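Long-range contact in CRISPR-associated protein, Cse1 family (Acidimicrobium ferrooxidans, PDB 4H3T), which probably serves as the large Cse1 subunit of a type I-E CRISPR Cascade complex, which recognises invading DNA: residues A[167-179]-A[188-200]. The protein carries 1 engineered substitution. Residues are numbered along the deposited sequence; the frame is centred on the assembly and turned at random.
Sequences RHAFGSASDKTGA and GKDTPAIGYLAWI
A long loop that doubles back on itself joins the end of helix 157-170 to the start of the short helix 196-199, where Ala169 and Phe170 meet Leu197 and Ala198. The carbonyl of Ala169 faces the first turn of the second helix: its O accepts from Ala198 N at 3.3 Å and, weakly, from Leu197 N, so the end of one helix meets amides at the start of the next. The N-H of Gly195, the N-cap residue, bonds to Gly171 O, with Gly195 N 2.8 Å from that oxygen; a CB here would run into Ala169 O. A water spans the same junction, donating to His168 O and accepting from Tyr196 N.

Leu197 CB lies over one face of the Phe170 ring in a CH-pi contact, 3.7 Å from the centroid, while Leu197 CD1 reaches both Phe170 CE2 and Ala169 CB. Phe170 has CG anti to its carbonyl carbon (chi1 -81°), which directs the ring to Leu197 and Ala198, with CD1 4.1 Å from Ala198 CB. Replacing Phe170 with an alanine would probably leave Leu197 CB without its aromatic face and open a gap beside Ala198.

Farther along, Pro192 CD packs 3.2 Å from Asp175 O. Arg167 grips the Asp175 carboxylate side-on, NE to OD2 and NH1 to OD1, and Arg263 from strand 263-272 forms a second salt bridge with OD2; two cations thus probably stabilise the buried acid's negative charge. Thr177 and Lys189 form a single beta bridge, and nearby Asp190 N bonds to Lys176 O at 2.8 Å. At this end the extended chains of Lys176 and Lys189 touch through their CD atoms, their like-charged NZ atoms 4.0 Å apart.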
loop_
_atom_site.group_PDB
_atom_site.type_symbol
_atom_site.label_atom_id
_atom_site.label_comp_id
_atom_site.label_asym_id
_atom_site.label_seq_id
_atom_site.Cartn_x
_atom_site.Cartn_y
_atom_site.Cartn_z
ATOM N N ARG A 167 -8.523 2.946 11.845
ATOM C CA ARG A 167 -9.215 4.214 11.657
ATOM C C ARG A 167 -8.333 5.417 11.958
ATOM O O ARG A 167 -8.525 6.454 11.355
ATOM C CB ARG A 167 -10.504 4.246 12.489
ATOM C CG ARG A 167 -11.386 5.415 12.167
ATOM C CD ARG A 167 -11.716 5.584 10.700
ATOM N NE ARG A 167 -12.996 6.258 10.578
ATOM C CZ ARG A 167 -14.172 5.663 10.532
ATOM N NH1 ARG A 167 -15.292 6.389 10.525
ATOM N NH2 ARG A 167 -14.254 4.340 10.538
ATOM N N HIS A 168 -7.407 5.309 12.895
ATOM C CA HIS A 168 -6.492 6.416 13.162
ATOM C C HIS A 168 -5.608 6.757 11.967
ATOM O O HIS A 168 -5.213 7.925 11.794
ATOM C CB HIS A 168 -5.575 6.092 14.316
ATOM C CG HIS A 168 -6.152 6.345 15.655
ATOM N ND1 HIS A 168 -6.327 7.617 16.118
ATOM C CD2 HIS A 168 -6.675 5.468 16.554
ATOM C CE1 HIS A 168 -6.833 7.483 17.339
ATOM N NE2 HIS A 168 -7.099 6.204 17.620
ATOM N N ALA A 169 -5.342 5.768 11.105
ATOM C CA ALA A 169 -4.447 5.883 9.940
ATOM C C ALA A 169 -5.180 6.121 8.615
ATOM O O ALA A 169 -4.589 6.678 7.715
ATOM C CB ALA A 169 -3.629 4.568 9.837
ATOM N N PHE A 170 -6.399 5.570 8.433
ATOM C CA PHE A 170 -7.080 5.559 7.143
ATOM C C PHE A 170 -8.437 6.278 7.162
ATOM O O PHE A 170 -9.167 6.154 6.225
ATOM C CB PHE A 170 -7.302 4.095 6.678
ATOM C CG PHE A 170 -6.097 3.470 6.030
ATOM C CD1 PHE A 170 -5.826 3.695 4.701
ATOM C CD2 PHE A 170 -5.286 2.579 6.731
ATOM C CE1 PHE A 170 -4.736 3.078 4.062
ATOM C CE2 PHE A 170 -4.201 1.934 6.079
ATOM C CZ PHE A 170 -3.947 2.198 4.747
ATOM N N GLY A 171 -8.725 7.083 8.151
ATOM C CA GLY A 171 -10.004 7.770 8.185
ATOM C C GLY A 171 -10.196 8.822 7.084
ATOM O O GLY A 171 -9.262 9.236 6.397
ATOM N N SER A 172 -11.435 9.229 6.867
ATOM C CA SER A 172 -11.747 10.220 5.839
ATOM C C SER A 172 -12.177 11.539 6.530
ATOM O O SER A 172 -12.285 11.595 7.770
ATOM C CB SER A 172 -12.866 9.681 4.946
ATOM O OG SER A 172 -14.117 9.787 5.611
ATOM N N ALA A 173 -12.530 12.561 5.714
ATOM C CA ALA A 173 -13.026 13.845 6.216
ATOM C C ALA A 173 -14.433 13.727 6.775
ATOM O O ALA A 173 -14.914 14.696 7.356
ATOM C CB ALA A 173 -12.984 14.901 5.125
ATOM N N SER A 174 -15.095 12.548 6.642
ATOM C CA SER A 174 -16.408 12.275 7.272
ATOM C C SER A 174 -16.303 12.197 8.797
ATOM O O SER A 174 -17.332 12.276 9.447
ATOM C CB SER A 174 -16.994 10.940 6.780
ATOM O OG SER A 174 -17.269 11.043 5.394
ATOM N N ASP A 175 -15.108 12.058 9.382
ATOM C CA ASP A 175 -14.959 11.880 10.847
ATOM C C ASP A 175 -14.955 13.261 11.539
ATOM O O ASP A 175 -14.021 13.589 12.234
ATOM C CB ASP A 175 -13.650 11.103 11.129
ATOM C CG ASP A 175 -13.589 9.726 10.535
ATOM O OD1 ASP A 175 -14.671 9.145 10.249
ATOM O OD2 ASP A 175 -12.468 9.185 10.411
ATOM N N LYS A 176 -16.013 14.044 11.303
ATOM C CA LYS A 176 -16.183 15.463 11.638
ATOM C C LYS A 176 -17.011 15.732 12.886
ATOM O O LYS A 176 -17.033 16.875 13.333
ATOM C CB LYS A 176 -16.837 16.206 10.450
ATOM C CG LYS A 176 -18.328 15.818 10.210
ATOM C CD LYS A 176 -18.897 16.372 8.946
ATOM C CE LYS A 176 -20.332 15.845 8.690
ATOM N NZ LYS A 176 -21.097 16.785 7.862
ATOM N N THR A 177 -17.672 14.717 13.457
ATOM C CA THR A 177 -18.434 14.804 14.724
ATOM C C THR A 177 -17.621 15.628 15.713
ATOM O O THR A 177 -16.451 15.305 15.927
ATOM C CB THR A 177 -18.602 13.331 15.290
ATOM O OG1 THR A 177 -19.318 12.529 14.362
ATOM C CG2 THR A 177 -19.306 13.269 16.603
ATOM N N GLY A 178 -18.207 16.669 16.282
ATOM C CA GLY A 178 -17.488 17.506 17.215
ATOM C C GLY A 178 -17.371 16.843 18.575
ATOM O O GLY A 178 -18.342 16.277 19.081
ATOM N N ALA A 179 -16.231 17.019 19.230
ATOM C CA ALA A 179 -16.025 16.519 20.581
ATOM C C ALA A 179 -16.163 17.662 21.578
ATOM O O ALA A 179 -15.629 18.768 21.361
ATOM C CB ALA A 179 -14.653 15.880 20.714
ATOM N N GLY A 188 -21.140 22.652 15.211
ATOM C CA GLY A 188 -21.176 21.335 15.825
ATOM C C GLY A 188 -20.141 20.319 15.351
ATOM O O GLY A 188 -20.148 19.175 15.807
ATOM N N LYS A 189 -19.233 20.708 14.457
ATOM C CA LYS A 189 -18.262 19.775 13.883
ATOM C C LYS A 189 -16.828 20.333 13.887
ATOM O O LYS A 189 -16.606 21.529 14.093
ATOM C CB LYS A 189 -18.711 19.456 12.434
ATOM C CG LYS A 189 -18.652 20.598 11.466
ATOM C CD LYS A 189 -19.125 20.110 10.098
ATOM C CE LYS A 189 -19.215 21.132 8.987
ATOM N NZ LYS A 189 -19.463 20.483 7.654
ATOM N N ASP A 190 -15.856 19.434 13.719
ATOM C CA ASP A 190 -14.453 19.814 13.464
ATOM C C ASP A 190 -13.937 18.802 12.418
ATOM O O ASP A 190 -13.717 17.643 12.767
ATOM C CB ASP A 190 -13.614 19.860 14.729
ATOM C CG ASP A 190 -12.136 20.188 14.496
ATOM O OD1 ASP A 190 -11.784 20.628 13.376
ATOM O OD2 ASP A 190 -11.318 19.943 15.410
ATOM N N THR A 191 -13.820 19.236 11.158
ATOM C CA THR A 191 -13.513 18.391 10.015
ATOM C C THR A 191 -12.039 18.059 9.861
ATOM O O THR A 191 -11.227 18.935 9.607
ATOM C CB THR A 191 -14.056 19.035 8.720
ATOM O OG1 THR A 191 -15.463 19.246 8.919
ATOM C CG2 THR A 191 -13.906 18.117 7.485
ATOM N N PRO A 192 -11.661 16.778 9.946
ATOM C CA PRO A 192 -10.235 16.440 9.755
ATOM C C PRO A 192 -9.850 16.263 8.296
ATOM O O PRO A 192 -10.695 16.082 7.422
ATOM C CB PRO A 192 -10.112 15.090 10.485
ATOM C CG PRO A 192 -11.457 14.441 10.260
ATOM C CD PRO A 192 -12.465 15.569 10.236
ATOM N N ALA A 193 -8.553 16.175 8.055
ATOM C CA ALA A 193 -8.006 15.731 6.778
ATOM C C ALA A 193 -8.164 14.196 6.737
ATOM O O ALA A 193 -8.416 13.551 7.774
ATOM C CB ALA A 193 -6.507 16.137 6.652
ATOM N N ILE A 194 -7.879 13.585 5.592
ATOM C CA ILE A 194 -7.832 12.116 5.518
ATOM C C ILE A 194 -6.691 11.603 6.421
ATOM O O ILE A 194 -5.772 12.362 6.720
ATOM C CB ILE A 194 -7.676 11.581 4.098
ATOM C CG1 ILE A 194 -6.316 12.018 3.466
ATOM C CG2 ILE A 194 -8.879 12.034 3.241
ATOM C CD1 ILE A 194 -6.132 11.564 2.048
ATOM N N GLY A 195 -6.764 10.352 6.851
ATOM C CA GLY A 195 -5.688 9.769 7.650
ATOM C C GLY A 195 -4.369 9.760 6.893
ATOM O O GLY A 195 -4.326 9.754 5.654
ATOM N N TYR A 196 -3.287 9.741 7.636
ATOM C CA TYR A 196 -1.965 9.795 7.030
ATOM C C TYR A 196 -1.652 8.588 6.100
ATOM O O TYR A 196 -1.112 8.791 5.021
ATOM C CB TYR A 196 -0.925 9.903 8.117
ATOM C CG TYR A 196 0.494 9.840 7.583
ATOM C CD1 TYR A 196 1.110 10.961 7.067
ATOM C CD2 TYR A 196 1.168 8.632 7.497
ATOM C CE1 TYR A 196 2.420 10.911 6.590
ATOM C CE2 TYR A 196 2.447 8.557 6.969
ATOM C CZ TYR A 196 3.108 9.714 6.602
ATOM O OH TYR A 196 4.376 9.648 6.064
ATOM N N LEU A 197 -2.067 7.370 6.462
ATOM C CA LEU A 197 -1.868 6.209 5.593
ATOM C C LEU A 197 -2.779 6.260 4.378
ATOM O O LEU A 197 -2.404 5.719 3.336
ATOM C CB LEU A 197 -2.017 4.867 6.320
ATOM C CG LEU A 197 -0.901 4.450 7.209
ATOM C CD1 LEU A 197 -1.096 3.001 7.689
ATOM C CD2 LEU A 197 0.438 4.530 6.468
ATOM N N ALA A 198 -3.944 6.903 4.500
ATOM C CA ALA A 198 -4.838 7.131 3.356
ATOM C C ALA A 198 -4.168 8.144 2.344
ATOM O O ALA A 198 -4.458 8.107 1.158
ATOM C CB ALA A 198 -6.213 7.639 3.808
ATOM N N TRP A 199 -3.337 9.060 2.846
ATOM C CA TRP A 199 -2.636 10.046 2.052
ATOM C C TRP A 199 -1.394 9.497 1.364
ATOM O O TRP A 199 -1.130 9.838 0.224
ATOM C CB TRP A 199 -2.234 11.216 2.947
ATOM C CG TRP A 199 -1.547 12.313 2.192
ATOM C CD1 TRP A 199 -2.063 13.060 1.170
ATOM C CD2 TRP A 199 -0.226 12.818 2.439
ATOM N NE1 TRP A 199 -1.135 13.969 0.751
ATOM C CE2 TRP A 199 0.022 13.812 1.476
ATOM C CE3 TRP A 199 0.791 12.486 3.345
ATOM C CZ2 TRP A 199 1.255 14.471 1.377
ATOM C CZ3 TRP A 199 2.030 13.121 3.232
ATOM C CH2 TRP A 199 2.235 14.131 2.281
ATOM N N ILE A 200 -0.570 8.734 2.058
ATOM C CA ILE A 200 0.690 8.276 1.437
ATOM C C ILE A 200 0.457 7.046 0.521
ATOM O O ILE A 200 -0.502 6.282 0.681
ATOM C CB ILE A 200 1.844 7.966 2.437
ATOM C CG1 ILE A 200 1.507 6.831 3.431
ATOM C CG2 ILE A 200 2.270 9.217 3.188
ATOM C CD1 ILE A 200 2.659 6.096 3.964
HETATM O O HOH W 1 -3.326 9.576 10.574
HETATM O O HOH W 2 -14.174 16.314 15.176
#